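Local structure of carboxypeptidase 1 (Deinococcus radiodurans str. R1, 5GIV) at residues A438-L443 and H456-E461; R216-R219 and D224-R227; A181-L186 and G487-Y492; N304-S309 and K450-L455. The protein is a zinc-dependent carboxypeptidase of the M32 family that probably removes amino acids one by one from the C-terminus of peptides, with broad specificity. One frame throughout, in Å; residues are numbered along the deposited sequence.

How the contacts relate
Contacts 1 and 4 are neighbours, their centres about 10 Å apart, and both use helix 453-464: contact 4 takes its first turn, contact 1 the turns that follow. They are tied by R454, whose NH2 lies 3.2 Å from P441 O, a probable hydrogen bond. Contact 4 also touches contact 3, where Y492 CZ packs 3.4 Å from L305 CD2. Contact 2 touches none of the others; its nearest atoms are about 5 Å from those of contact 4. Contacts 2, 3 and 4 lie at some distance from the zinc site of H266, H270 and E296: the side chains of I218 and Y489 are each about 13 Å from the metal, and that of V306 about 11 Å from that of H266. Contact 1 is remote.

Contact 1. Residues A438-L443 and H456-E461; sequences AANPGL and HGWLRE
W458 is the one residue of 456-461 that reaches across to the end of helix 420-439, meeting A439 and N440. Ahead of it in the chain, H456 turns to W302 of helix 292-306, and G457 offers its carbonyl O to E461 N at 2.9 Å, an ordinary turn of helix 453-464. At W458, CG anti to the backbone N (chi1 -170°) carries the indole toward the other segment, and chi2 near 90° turns its CD1-NE1 side to it. The methyl CB of A439 comes obliquely to within 3.4 Å of W458 NE1. Further along the ring, N440 ND2 lies 3.5 Å from W458 CD1, with the amide plane almost perpendicular to the indole (88°). That nitrogen donates to A436 O in the last turn of helix 420-439, and its approach to the indole is not a hydrogen bond. With an alanine at position 458, A439 CB and the N440 amide would probably lose the indole they pack on and face a gap. Next, L459 CD2 sits at the edge of the indole, in its plane. R460 and E461 pair with each other, NH2 to OE2 at 3.5 Å. Between 438-443 and 456-461 no hydrogen bond crosses: the indole meets A439 and N440 by van der Waals contact near the surface, and the polar tie beside it is R454 NH2 to P441 O.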
loop_
_atom_site.group_PDB
_atom_site.type_symbol
_atom_site.label_atom_id
_atom_site.label_comp_id
_atom_site.label_asym_id
_atom_site.label_seq_id
_atom_site.Cartn_x
_atom_site.Cartn_y
_atom_site.Cartn_z
ATOM N N ALA A 438 -22.702 7.813 -32.902
ATOM C CA ALA A 438 -23.158 7.281 -34.184
ATOM C C ALA A 438 -23.701 5.862 -34.044
ATOM O O ALA A 438 -24.705 5.507 -34.675
ATOM C CB ALA A 438 -22.015 7.310 -35.200
ATOM N N ALA A 439 -23.064 5.038 -33.210
ATOM C CA ALA A 439 -23.528 3.670 -33.003
ATOM C C ALA A 439 -24.630 3.556 -31.958
ATOM O O ALA A 439 -25.207 2.473 -31.815
ATOM C CB ALA A 439 -22.371 2.758 -32.600
ATOM N N ASN A 440 -24.897 4.611 -31.187
ATOM C CA ASN A 440 -25.910 4.574 -30.128
ATOM C C ASN A 440 -26.656 5.901 -30.101
ATOM O O ASN A 440 -26.473 6.718 -29.189
ATOM C CB ASN A 440 -25.271 4.281 -28.767
ATOM C CG ASN A 440 -24.498 2.981 -28.754
ATOM O OD1 ASN A 440 -25.025 1.942 -28.383
ATOM N ND2 ASN A 440 -23.231 3.040 -29.142
ATOM N N PRO A 441 -27.560 6.126 -31.072
ATOM C CA PRO A 441 -28.277 7.410 -31.147
ATOM C C PRO A 441 -29.056 7.736 -29.882
ATOM O O PRO A 441 -29.992 7.019 -29.513
ATOM C CB PRO A 441 -29.215 7.223 -32.345
ATOM C CG PRO A 441 -29.364 5.744 -32.484
ATOM C CD PRO A 441 -28.046 5.161 -32.072
ATOM N N GLY A 442 -28.603 8.731 -29.138
ATOM C CA GLY A 442 -29.382 9.185 -28.008
ATOM C C GLY A 442 -28.648 8.970 -26.709
ATOM O O GLY A 442 -29.275 8.743 -25.670
ATOM N N LEU A 443 -27.315 9.015 -26.759
ATOM C CA LEU A 443 -26.532 8.808 -25.546
ATOM C C LEU A 443 -26.854 9.858 -24.493
ATOM O O LEU A 443 -27.030 9.528 -23.315
ATOM C CB LEU A 443 -25.039 8.829 -25.872
ATOM C CG LEU A 443 -24.482 7.568 -26.510
ATOM C CD1 LEU A 443 -22.992 7.745 -26.756
ATOM C CD2 LEU A 443 -24.768 6.373 -25.620
ATOM N N HIS A 456 -20.185 3.350 -22.271
ATOM C CA HIS A 456 -19.127 2.501 -21.732
ATOM C C HIS A 456 -19.046 1.173 -22.477
ATOM O O HIS A 456 -17.949 0.710 -22.817
ATOM C CB HIS A 456 -19.356 2.296 -20.233
ATOM C CG HIS A 456 -18.284 1.513 -19.549
ATOM N ND1 HIS A 456 -18.458 0.208 -19.154
ATOM C CD2 HIS A 456 -17.009 1.834 -19.225
ATOM C CE1 HIS A 456 -17.347 -0.236 -18.591
ATOM N NE2 HIS A 456 -16.450 0.732 -18.628
ATOM N N GLY A 457 -20.200 0.560 -22.767
ATOM C CA GLY A 457 -20.192 -0.691 -23.512
ATOM C C GLY A 457 -19.533 -0.540 -24.869
ATOM O O GLY A 457 -18.691 -1.354 -25.259
ATOM N N TRP A 458 -19.867 0.534 -25.586
ATOM C CA TRP A 458 -19.239 0.772 -26.878
ATOM C C TRP A 458 -17.725 0.919 -26.733
ATOM O O TRP A 458 -16.955 0.321 -27.490
ATOM C CB TRP A 458 -19.843 2.023 -27.525
ATOM C CG TRP A 458 -19.412 2.195 -28.955
ATOM C CD1 TRP A 458 -20.064 1.737 -30.070
ATOM C CD2 TRP A 458 -18.232 2.857 -29.426
ATOM N NE1 TRP A 458 -19.362 2.073 -31.199
ATOM C CE2 TRP A 458 -18.234 2.760 -30.837
ATOM C CE3 TRP A 458 -17.176 3.533 -28.792
ATOM C CZ2 TRP A 458 -17.226 3.311 -31.625
ATOM C CZ3 TRP A 458 -16.173 4.081 -29.575
ATOM C CH2 TRP A 458 -16.204 3.968 -30.977
ATOM N N LEU A 459 -17.282 1.722 -25.766
ATOM C CA LEU A 459 -15.853 1.946 -25.574
ATOM C C LEU A 459 -15.148 0.671 -25.148
ATOM O O LEU A 459 -14.030 0.393 -25.598
ATOM C CB LEU A 459 -15.631 3.058 -24.546
ATOM C CG LEU A 459 -16.116 4.444 -24.978
ATOM C CD1 LEU A 459 -16.181 5.388 -23.793
ATOM C CD2 LEU A 459 -15.196 5.020 -26.044
ATOM N N ARG A 460 -15.782 -0.124 -24.287
ATOM C CA ARG A 460 -15.167 -1.384 -23.888
ATOM C C ARG A 460 -15.029 -2.324 -25.086
ATOM O O ARG A 460 -13.973 -2.930 -25.297
ATOM C CB ARG A 460 -15.977 -2.039 -22.766
ATOM C CG ARG A 460 -15.330 -3.293 -22.208
ATOM C CD ARG A 460 -16.298 -4.114 -21.377
ATOM N NE ARG A 460 -17.509 -4.452 -22.126
ATOM C CZ ARG A 460 -17.636 -5.531 -22.900
ATOM N NH1 ARG A 460 -16.620 -6.387 -23.039
ATOM N NH2 ARG A 460 -18.777 -5.751 -23.544
ATOM N N GLU A 461 -16.083 -2.444 -25.895
ATOM C CA GLU A 461 -16.039 -3.379 -27.018
ATOM C C GLU A 461 -15.118 -2.906 -28.136
ATOM O O GLU A 461 -14.496 -3.735 -28.808
ATOM C CB GLU A 461 -17.445 -3.631 -27.552
ATOM C CG GLU A 461 -18.280 -4.484 -26.624
ATOM C CD GLU A 461 -19.716 -4.628 -27.081
ATOM O OE1 GLU A 461 -20.199 -3.772 -27.870
ATOM O OE2 GLU A 461 -20.349 -5.632 -26.674
#

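Contact 2. Residues R216-R219 and D224-R227; sequences RVIR and DFRR
F225 packs against I218 and R219 from within an Asx turn begun by D224, in the loop that follows helix 207-221 and leads to strand 230-232. I218 and F225 run at about a right angle to each other, and the touch is between their ends, I218 CD1 lying 4.0 Å from F225 CZ. I218 carries CG1 between its backbone N and carbonyl carbon (chi1 70°), and its buried side chain also packs on T264, L265 and A268 of helix 257-275. That places it about 8 Å from the side chain of E267, the predicted proton donor/acceptor. R219 meets the same ring differently: its CB approaches the edge near the ring plane, 4.2 Å from F225 CE2. Beyond CB the arginine bends at chi2 and chi3 and turns back over its own helix, so that one guanidinium face rests on R216 CA. Y223 adds an edge-to-face partner for F225. In the Asx turn, R226 N donates to D224 OD1 at 2.9 Å from above the carboxylate plane. Q275 holds the same loop, taking D224 N on its side-chain oxygen and R227 NH2 on its carbonyl O. The other carboxylate oxygen, D224 OD2, forms a salt bridge with R227 NE at 3.2 Å; it lies within 1° of the guanidinium plane, while NE approaches from 40° above the carboxylate plane.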
loop_
_atom_site.group_PDB
_atom_site.type_symbol
_atom_site.label_atom_id
_atom_site.label_comp_id
_atom_site.label_asym_id
_atom_site.label_seq_id
_atom_site.Cartn_x
_atom_site.Cartn_y
_atom_site.Cartn_z
ATOM N N ARG A 216 -19.778 8.454 -6.326
ATOM C CA ARG A 216 -21.068 8.057 -6.873
ATOM C C ARG A 216 -21.107 8.250 -8.387
ATOM O O ARG A 216 -21.669 7.421 -9.110
ATOM C CB ARG A 216 -22.187 8.843 -6.194
ATOM C CG ARG A 216 -22.328 8.553 -4.699
ATOM C CD ARG A 216 -23.652 9.071 -4.156
ATOM N NE ARG A 216 -23.759 10.527 -4.202
ATOM C CZ ARG A 216 -23.409 11.329 -3.200
ATOM N NH1 ARG A 216 -22.916 10.819 -2.080
ATOM N NH2 ARG A 216 -23.546 12.641 -3.314
ATOM N N VAL A 217 -20.498 9.325 -8.888
ATOM C CA VAL A 217 -20.506 9.582 -10.324
ATOM C C VAL A 217 -19.692 8.527 -11.066
ATOM O O VAL A 217 -20.175 7.912 -12.021
ATOM C CB VAL A 217 -19.996 11.003 -10.619
ATOM C CG1 VAL A 217 -19.823 11.198 -12.125
ATOM C CG2 VAL A 217 -20.954 12.047 -10.030
ATOM N N ILE A 218 -18.446 8.294 -10.649
ATOM C CA ILE A 218 -17.642 7.351 -11.418
ATOM C C ILE A 218 -18.159 5.936 -11.225
ATOM O O ILE A 218 -18.006 5.080 -12.107
ATOM C CB ILE A 218 -16.144 7.458 -11.068
ATOM C CG1 ILE A 218 -15.877 6.929 -9.660
ATOM C CG2 ILE A 218 -15.645 8.886 -11.279
ATOM C CD1 ILE A 218 -14.417 6.951 -9.270
ATOM N N ARG A 219 -18.774 5.657 -10.079
ATOM C CA ARG A 219 -19.464 4.387 -9.920
ATOM C C ARG A 219 -20.521 4.215 -11.005
ATOM O O ARG A 219 -20.593 3.165 -11.651
ATOM C CB ARG A 219 -20.080 4.300 -8.525
ATOM C CG ARG A 219 -20.772 2.994 -8.232
ATOM C CD ARG A 219 -22.267 3.186 -8.097
ATOM N NE ARG A 219 -22.656 3.714 -6.787
ATOM C CZ ARG A 219 -23.334 4.843 -6.610
ATOM N NH1 ARG A 219 -23.698 5.562 -7.658
ATOM N NH2 ARG A 219 -23.660 5.241 -5.390
ATOM N N ASP A 224 -15.229 0.075 -11.261
ATOM C CA ASP A 224 -15.510 -1.107 -10.451
ATOM C C ASP A 224 -14.678 -1.035 -9.177
ATOM O O ASP A 224 -13.477 -1.324 -9.186
ATOM C CB ASP A 224 -15.193 -2.367 -11.246
ATOM C CG ASP A 224 -15.630 -3.635 -10.540
ATOM O OD1 ASP A 224 -16.084 -3.561 -9.373
ATOM O OD2 ASP A 224 -15.505 -4.714 -11.157
ATOM N N PHE A 225 -15.320 -0.694 -8.064
ATOM C CA PHE A 225 -14.572 -0.610 -6.816
ATOM C C PHE A 225 -14.185 -1.976 -6.271
ATOM O O PHE A 225 -13.353 -2.050 -5.358
ATOM C CB PHE A 225 -15.379 0.154 -5.769
ATOM C CG PHE A 225 -15.348 1.645 -5.958
ATOM C CD1 PHE A 225 -14.305 2.405 -5.439
ATOM C CD2 PHE A 225 -16.360 2.291 -6.651
ATOM C CE1 PHE A 225 -14.275 3.781 -5.610
ATOM C CE2 PHE A 225 -16.338 3.665 -6.825
ATOM C CZ PHE A 225 -15.291 4.410 -6.308
ATOM N N ARG A 226 -14.709 -3.059 -6.831
ATOM C CA ARG A 226 -14.167 -4.352 -6.452
ATOM C C ARG A 226 -12.822 -4.616 -7.124
ATOM O O ARG A 226 -12.145 -5.590 -6.776
ATOM C CB ARG A 226 -15.209 -5.441 -6.740
ATOM C CG ARG A 226 -16.494 -5.179 -5.919
ATOM C CD ARG A 226 -17.563 -6.271 -6.032
ATOM N NE ARG A 226 -17.341 -7.360 -5.084
ATOM C CZ ARG A 226 -16.642 -8.446 -5.373
ATOM N NH1 ARG A 226 -16.492 -9.398 -4.464
ATOM N NH2 ARG A 226 -16.056 -8.548 -6.557
ATOM N N ARG A 227 -12.425 -3.766 -8.073
ATOM C CA ARG A 227 -11.150 -3.879 -8.768
ATOM C C ARG A 227 -10.394 -2.557 -8.745
ATOM O O ARG A 227 -9.667 -2.231 -9.682
ATOM C CB ARG A 227 -11.322 -4.398 -10.199
ATOM C CG ARG A 227 -12.113 -5.692 -10.246
ATOM C CD ARG A 227 -12.185 -6.334 -11.623
ATOM N NE ARG A 227 -12.759 -5.491 -12.664
ATOM C CZ ARG A 227 -12.152 -5.229 -13.816
ATOM N NH1 ARG A 227 -10.948 -5.746 -14.070
ATOM N NH2 ARG A 227 -12.754 -4.464 -14.714
#

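Contact 3. Residues A181-L186 and G487-Y492; sequences AALVPL and GPYLKY
A182 and L183 of one helix meet L490 and Y489 of the other in purely apolar contacts. The methyl contacts centre on L490, whose CG stands beside its backbone N (chi1 -63°) so that the two branches fork toward the opposite helix. L490 CD1 is 3.7 Å from A182 CB; L490 CD2 lies 3.9 Å from the same methyl and equally near L183 CD2. A182 is thus set against both prongs of the fork, while the leucine to its C-terminal side takes one of them. The two leucines run at a slant to one another. The axes of 181-186 and 487-492 run 10° apart in direction and 10.8 Å from each other, where helix 169-193 lies beside the C-terminal helix 487-501, a side-by-side pairing that joins residues some 300 positions apart. Helix 169-193 is kinked at P185, whose nitrogen has no bond to the turn before. The contact between alkyl and ring is made by the other branch of L183: CD1 comes obliquely to 4.1 Å from Y489 CE2, the two side chains crossing at about a right angle. Y489 reaches this place with CG anti to the backbone N (chi1 180°), and its side chain also packs on L179 and on N426, V427 and A430 of helix 420-439. The tyrosine hydroxyls make polar bonds outside the two segments: Y489 OH to N358 ND2 of helix 357-372, and Y492 OH to E354 OE2 and K496 NZ.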
loop_
_atom_site.group_PDB
_atom_site.type_symbol
_atom_site.label_atom_id
_atom_site.label_comp_id
_atom_site.label_asym_id
_atom_site.label_seq_id
_atom_site.Cartn_x
_atom_site.Cartn_y
_atom_site.Cartn_z
ATOM N N ALA A 181 -4.928 27.273 -35.269
ATOM C CA ALA A 181 -5.702 28.110 -36.188
ATOM C C ALA A 181 -7.169 28.182 -35.795
ATOM O O ALA A 181 -7.805 29.227 -35.960
ATOM C CB ALA A 181 -5.573 27.587 -37.621
ATOM N N ALA A 182 -7.727 27.094 -35.269
ATOM C CA ALA A 182 -9.140 27.087 -34.905
ATOM C C ALA A 182 -9.379 27.524 -33.460
ATOM O O ALA A 182 -10.355 28.236 -33.184
ATOM C CB ALA A 182 -9.742 25.696 -35.137
ATOM N N LEU A 183 -8.518 27.112 -32.522
ATOM C CA LEU A 183 -8.847 27.317 -31.112
ATOM C C LEU A 183 -8.477 28.710 -30.604
ATOM O O LEU A 183 -9.212 29.261 -29.773
ATOM C CB LEU A 183 -8.198 26.232 -30.244
ATOM C CG LEU A 183 -8.787 24.838 -30.506
ATOM C CD1 LEU A 183 -8.211 23.788 -29.562
ATOM C CD2 LEU A 183 -10.324 24.855 -30.460
ATOM N N VAL A 184 -7.383 29.307 -31.092
ATOM C CA VAL A 184 -7.016 30.658 -30.651
ATOM C C VAL A 184 -8.137 31.657 -30.896
ATOM O O VAL A 184 -8.502 32.388 -29.959
ATOM C CB VAL A 184 -5.703 31.100 -31.317
ATOM C CG1 VAL A 184 -5.426 32.564 -31.003
ATOM C CG2 VAL A 184 -4.532 30.240 -30.856
ATOM N N PRO A 185 -8.692 31.780 -32.101
ATOM C CA PRO A 185 -9.795 32.736 -32.290
ATOM C C PRO A 185 -11.018 32.391 -31.463
ATOM O O PRO A 185 -11.670 33.287 -30.917
ATOM C CB PRO A 185 -10.075 32.656 -33.798
ATOM C CG PRO A 185 -8.835 31.997 -34.392
ATOM C CD PRO A 185 -8.312 31.094 -33.346
ATOM N N LEU A 186 -11.367 31.110 -31.369
ATOM C CA LEU A 186 -12.524 30.726 -30.568
ATOM C C LEU A 186 -12.293 31.043 -29.090
ATOM O O LEU A 186 -13.206 31.502 -28.393
ATOM C CB LEU A 186 -12.820 29.237 -30.764
ATOM C CG LEU A 186 -13.980 28.653 -29.955
ATOM C CD1 LEU A 186 -15.271 29.366 -30.325
ATOM C CD2 LEU A 186 -14.110 27.164 -30.190
ATOM N N GLY A 487 -11.028 16.888 -36.799
ATOM C CA GLY A 487 -12.333 17.307 -37.238
ATOM C C GLY A 487 -13.367 17.218 -36.140
ATOM O O GLY A 487 -13.947 18.222 -35.724
ATOM N N PRO A 488 -13.623 16.001 -35.654
ATOM C CA PRO A 488 -14.652 15.846 -34.610
ATOM C C PRO A 488 -14.368 16.695 -33.386
ATOM O O PRO A 488 -15.297 17.238 -32.772
ATOM C CB PRO A 488 -14.612 14.339 -34.302
ATOM C CG PRO A 488 -14.016 13.717 -35.540
ATOM C CD PRO A 488 -13.028 14.715 -36.054
ATOM N N TYR A 489 -13.087 16.829 -33.033
ATOM C CA TYR A 489 -12.687 17.644 -31.891
ATOM C C TYR A 489 -13.044 19.109 -32.098
ATOM O O TYR A 489 -13.653 19.734 -31.225
ATOM C CB TYR A 489 -11.185 17.470 -31.652
ATOM C CG TYR A 489 -10.599 18.244 -30.490
ATOM C CD1 TYR A 489 -11.094 18.087 -29.197
ATOM C CD2 TYR A 489 -9.488 19.070 -30.671
ATOM C CE1 TYR A 489 -10.538 18.776 -28.130
ATOM C CE2 TYR A 489 -8.922 19.757 -29.611
ATOM C CZ TYR A 489 -9.447 19.603 -28.341
ATOM O OH TYR A 489 -8.884 20.273 -27.285
ATOM N N LEU A 490 -12.674 19.678 -33.248
ATOM C CA LEU A 490 -12.954 21.092 -33.478
ATOM C C LEU A 490 -14.445 21.341 -33.628
ATOM O O LEU A 490 -14.955 22.375 -33.183
ATOM C CB LEU A 490 -12.195 21.595 -34.703
ATOM C CG LEU A 490 -10.669 21.528 -34.579
ATOM C CD1 LEU A 490 -10.001 22.038 -35.844
ATOM C CD2 LEU A 490 -10.173 22.292 -33.332
ATOM N N LYS A 491 -15.166 20.401 -34.234
ATOM C CA LYS A 491 -16.610 20.561 -34.342
ATOM C C LYS A 491 -17.263 20.581 -32.966
ATOM O O LYS A 491 -18.155 21.396 -32.706
ATOM C CB LYS A 491 -17.208 19.429 -35.173
ATOM C CG LYS A 491 -18.710 19.563 -35.301
ATOM C CD LYS A 491 -19.349 18.422 -36.071
ATOM C CE LYS A 491 -20.870 18.579 -36.017
ATOM N NZ LYS A 491 -21.627 17.385 -36.512
ATOM N N TYR A 492 -16.805 19.706 -32.065
ATOM C CA TYR A 492 -17.377 19.629 -30.725
ATOM C C TYR A 492 -17.169 20.929 -29.956
ATOM O O TYR A 492 -18.101 21.444 -29.332
ATOM C CB TYR A 492 -16.776 18.436 -29.970
ATOM C CG TYR A 492 -16.701 18.626 -28.467
ATOM C CD1 TYR A 492 -17.854 18.653 -27.697
ATOM C CD2 TYR A 492 -15.476 18.750 -27.819
ATOM C CE1 TYR A 492 -17.801 18.818 -26.339
ATOM C CE2 TYR A 492 -15.408 18.915 -26.449
ATOM C CZ TYR A 492 -16.578 18.951 -25.712
ATOM O OH TYR A 492 -16.541 19.127 -24.349
#

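Contact 4. Residues N304-S309 and K450-L455; sequences NLVGRS and KDFSRL
V306 packs its two methyls on F452 and L455. From CB, itself directed toward 450-455, these methyls part. CG1 lies anti to the backbone N (chi1 178°) and comes obliquely to the phenyl of F452, 3.7 Å from CE1. CG2, on the backbone-N side, ends 3.6 Å from L455 CD2, where valine and leucine pass side by side, running opposite ways. Y221 and L301 also pack on V306, and Y221 meets the F452 ring edge to face. The backbone behind V306 is held as well. S309 N to V306 O closes a type I turn; S309 OG adds a second bond to the same oxygen at 2.8 Å, in the carbonyl plane on a lone pair, and this hydroxyl also caps F312 N at the start of helix 310-323. On the far side, D451 OD1 takes S453 N at 3.2 Å in an Asx turn, and its syn lone pair receives S453 OG at 2.6 Å. These bonds bracket F452, the N-cap residue of helix 453-464. Hydrogen bonds therefore shape each loop from within, while the join between the end of the E296-bearing helix 292-306 and the start of helix 453-464 is a buried apolar wedge, one valine splitting its two methyls between an aromatic and an aliphatic neighbour.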
loop_
_atom_site.group_PDB
_atom_site.type_symbol
_atom_site.label_atom_id
_atom_site.label_comp_id
_atom_site.label_asym_id
_atom_site.label_seq_id
_atom_site.Cartn_x
_atom_site.Cartn_y
_atom_site.Cartn_z
ATOM N N ASN A 304 -14.358 15.535 -19.885
ATOM C CA ASN A 304 -14.867 16.686 -20.646
ATOM C C ASN A 304 -16.169 16.357 -21.370
ATOM O O ASN A 304 -17.222 16.923 -21.068
ATOM C CB ASN A 304 -13.819 17.163 -21.657
ATOM C CG ASN A 304 -12.629 17.849 -21.004
ATOM O OD1 ASN A 304 -12.711 18.338 -19.875
ATOM N ND2 ASN A 304 -11.519 17.910 -21.733
ATOM N N LEU A 305 -16.102 15.452 -22.344
ATOM C CA LEU A 305 -17.258 15.198 -23.195
ATOM C C LEU A 305 -18.464 14.791 -22.364
ATOM O O LEU A 305 -19.587 15.230 -22.627
ATOM C CB LEU A 305 -16.914 14.124 -24.225
ATOM C CG LEU A 305 -15.979 14.647 -25.319
ATOM C CD1 LEU A 305 -15.435 13.505 -26.118
ATOM C CD2 LEU A 305 -16.714 15.607 -26.227
ATOM N N VAL A 306 -18.251 13.965 -21.346
ATOM C CA VAL A 306 -19.341 13.547 -20.480
ATOM C C VAL A 306 -19.460 14.508 -19.304
ATOM O O VAL A 306 -20.497 15.157 -19.121
ATOM C CB VAL A 306 -19.128 12.102 -19.998
ATOM C CG1 VAL A 306 -20.257 11.672 -19.046
ATOM C CG2 VAL A 306 -19.022 11.161 -21.193
ATOM N N GLY A 307 -18.372 14.639 -18.532
ATOM C CA GLY A 307 -18.455 15.296 -17.237
ATOM C C GLY A 307 -18.829 16.762 -17.294
ATOM O O GLY A 307 -19.385 17.300 -16.331
ATOM N N ARG A 308 -18.516 17.440 -18.396
ATOM C CA ARG A 308 -18.816 18.861 -18.521
ATOM C C ARG A 308 -19.993 19.126 -19.449
ATOM O O ARG A 308 -20.235 20.283 -19.821
ATOM C CB ARG A 308 -17.574 19.619 -18.996
ATOM C CG ARG A 308 -16.429 19.567 -17.993
ATOM C CD ARG A 308 -15.198 20.309 -18.488
ATOM N NE ARG A 308 -14.012 19.921 -17.730
ATOM C CZ ARG A 308 -13.610 20.501 -16.601
ATOM N NH1 ARG A 308 -14.289 21.525 -16.094
ATOM N NH2 ARG A 308 -12.516 20.061 -15.989
ATOM N N SER A 309 -20.746 18.096 -19.816
ATOM C CA SER A 309 -21.847 18.263 -20.754
ATOM C C SER A 309 -23.105 18.695 -20.011
ATOM O O SER A 309 -23.226 18.533 -18.795
ATOM C CB SER A 309 -22.116 16.965 -21.511
ATOM O OG SER A 309 -22.687 16.006 -20.645
ATOM N N LYS A 450 -28.562 8.815 -15.568
ATOM C CA LYS A 450 -27.386 8.242 -14.893
ATOM C C LYS A 450 -27.027 6.875 -15.464
ATOM O O LYS A 450 -26.446 6.030 -14.777
ATOM C CB LYS A 450 -27.583 8.161 -13.376
ATOM C CG LYS A 450 -27.900 9.511 -12.752
ATOM C CD LYS A 450 -27.945 9.456 -11.240
ATOM C CE LYS A 450 -28.279 10.825 -10.662
ATOM N NZ LYS A 450 -28.392 10.823 -9.179
ATOM N N ASP A 451 -27.358 6.654 -16.731
ATOM C CA ASP A 451 -27.109 5.391 -17.412
ATOM C C ASP A 451 -26.024 5.604 -18.462
ATOM O O ASP A 451 -26.282 6.201 -19.516
ATOM C CB ASP A 451 -28.401 4.873 -18.041
ATOM C CG ASP A 451 -28.193 3.629 -18.869
ATOM O OD1 ASP A 451 -27.185 2.919 -18.670
ATOM O OD2 ASP A 451 -29.055 3.346 -19.712
ATOM N N PHE A 452 -24.830 5.074 -18.198
ATOM C CA PHE A 452 -23.698 5.215 -19.107
ATOM C C PHE A 452 -23.316 3.902 -19.775
ATOM O O PHE A 452 -22.239 3.808 -20.380
ATOM C CB PHE A 452 -22.499 5.811 -18.361
ATOM C CG PHE A 452 -22.798 7.124 -17.730
ATOM C CD1 PHE A 452 -22.729 8.291 -18.480
ATOM C CD2 PHE A 452 -23.173 7.202 -16.400
ATOM C CE1 PHE A 452 -23.027 9.514 -17.921
ATOM C CE2 PHE A 452 -23.463 8.429 -15.825
ATOM C CZ PHE A 452 -23.392 9.586 -16.584
ATOM N N SER A 453 -24.185 2.898 -19.700
ATOM C CA SER A 453 -23.826 1.563 -20.145
ATOM C C SER A 453 -23.638 1.479 -21.655
ATOM O O SER A 453 -22.796 0.702 -22.127
ATOM C CB SER A 453 -24.883 0.579 -19.654
ATOM O OG SER A 453 -26.166 1.003 -20.054
ATOM N N ARG A 454 -24.389 2.268 -22.427
ATOM C CA ARG A 454 -24.228 2.226 -23.876
ATOM C C ARG A 454 -22.921 2.880 -24.305
ATOM O O ARG A 454 -22.222 2.370 -25.190
ATOM C CB ARG A 454 -25.417 2.893 -24.564
ATOM C CG ARG A 454 -26.738 2.213 -24.281
ATOM C CD ARG A 454 -27.715 2.425 -25.426
ATOM N NE ARG A 454 -28.041 3.829 -25.642
ATOM C CZ ARG A 454 -28.564 4.297 -26.771
ATOM N NH1 ARG A 454 -28.788 3.470 -27.790
ATOM N NH2 ARG A 454 -28.842 5.587 -26.893
ATOM N N LEU A 455 -22.574 4.011 -23.696
ATOM C CA LEU A 455 -21.297 4.638 -24.015
ATOM C C LEU A 455 -20.135 3.777 -23.531
ATOM O O LEU A 455 -19.214 3.465 -24.295
ATOM C CB LEU A 455 -21.242 6.042 -23.410
ATOM C CG LEU A 455 -19.886 6.748 -23.451
ATOM C CD1 LEU A 455 -19.407 6.978 -24.887
ATOM C CD2 LEU A 455 -19.957 8.069 -22.688
#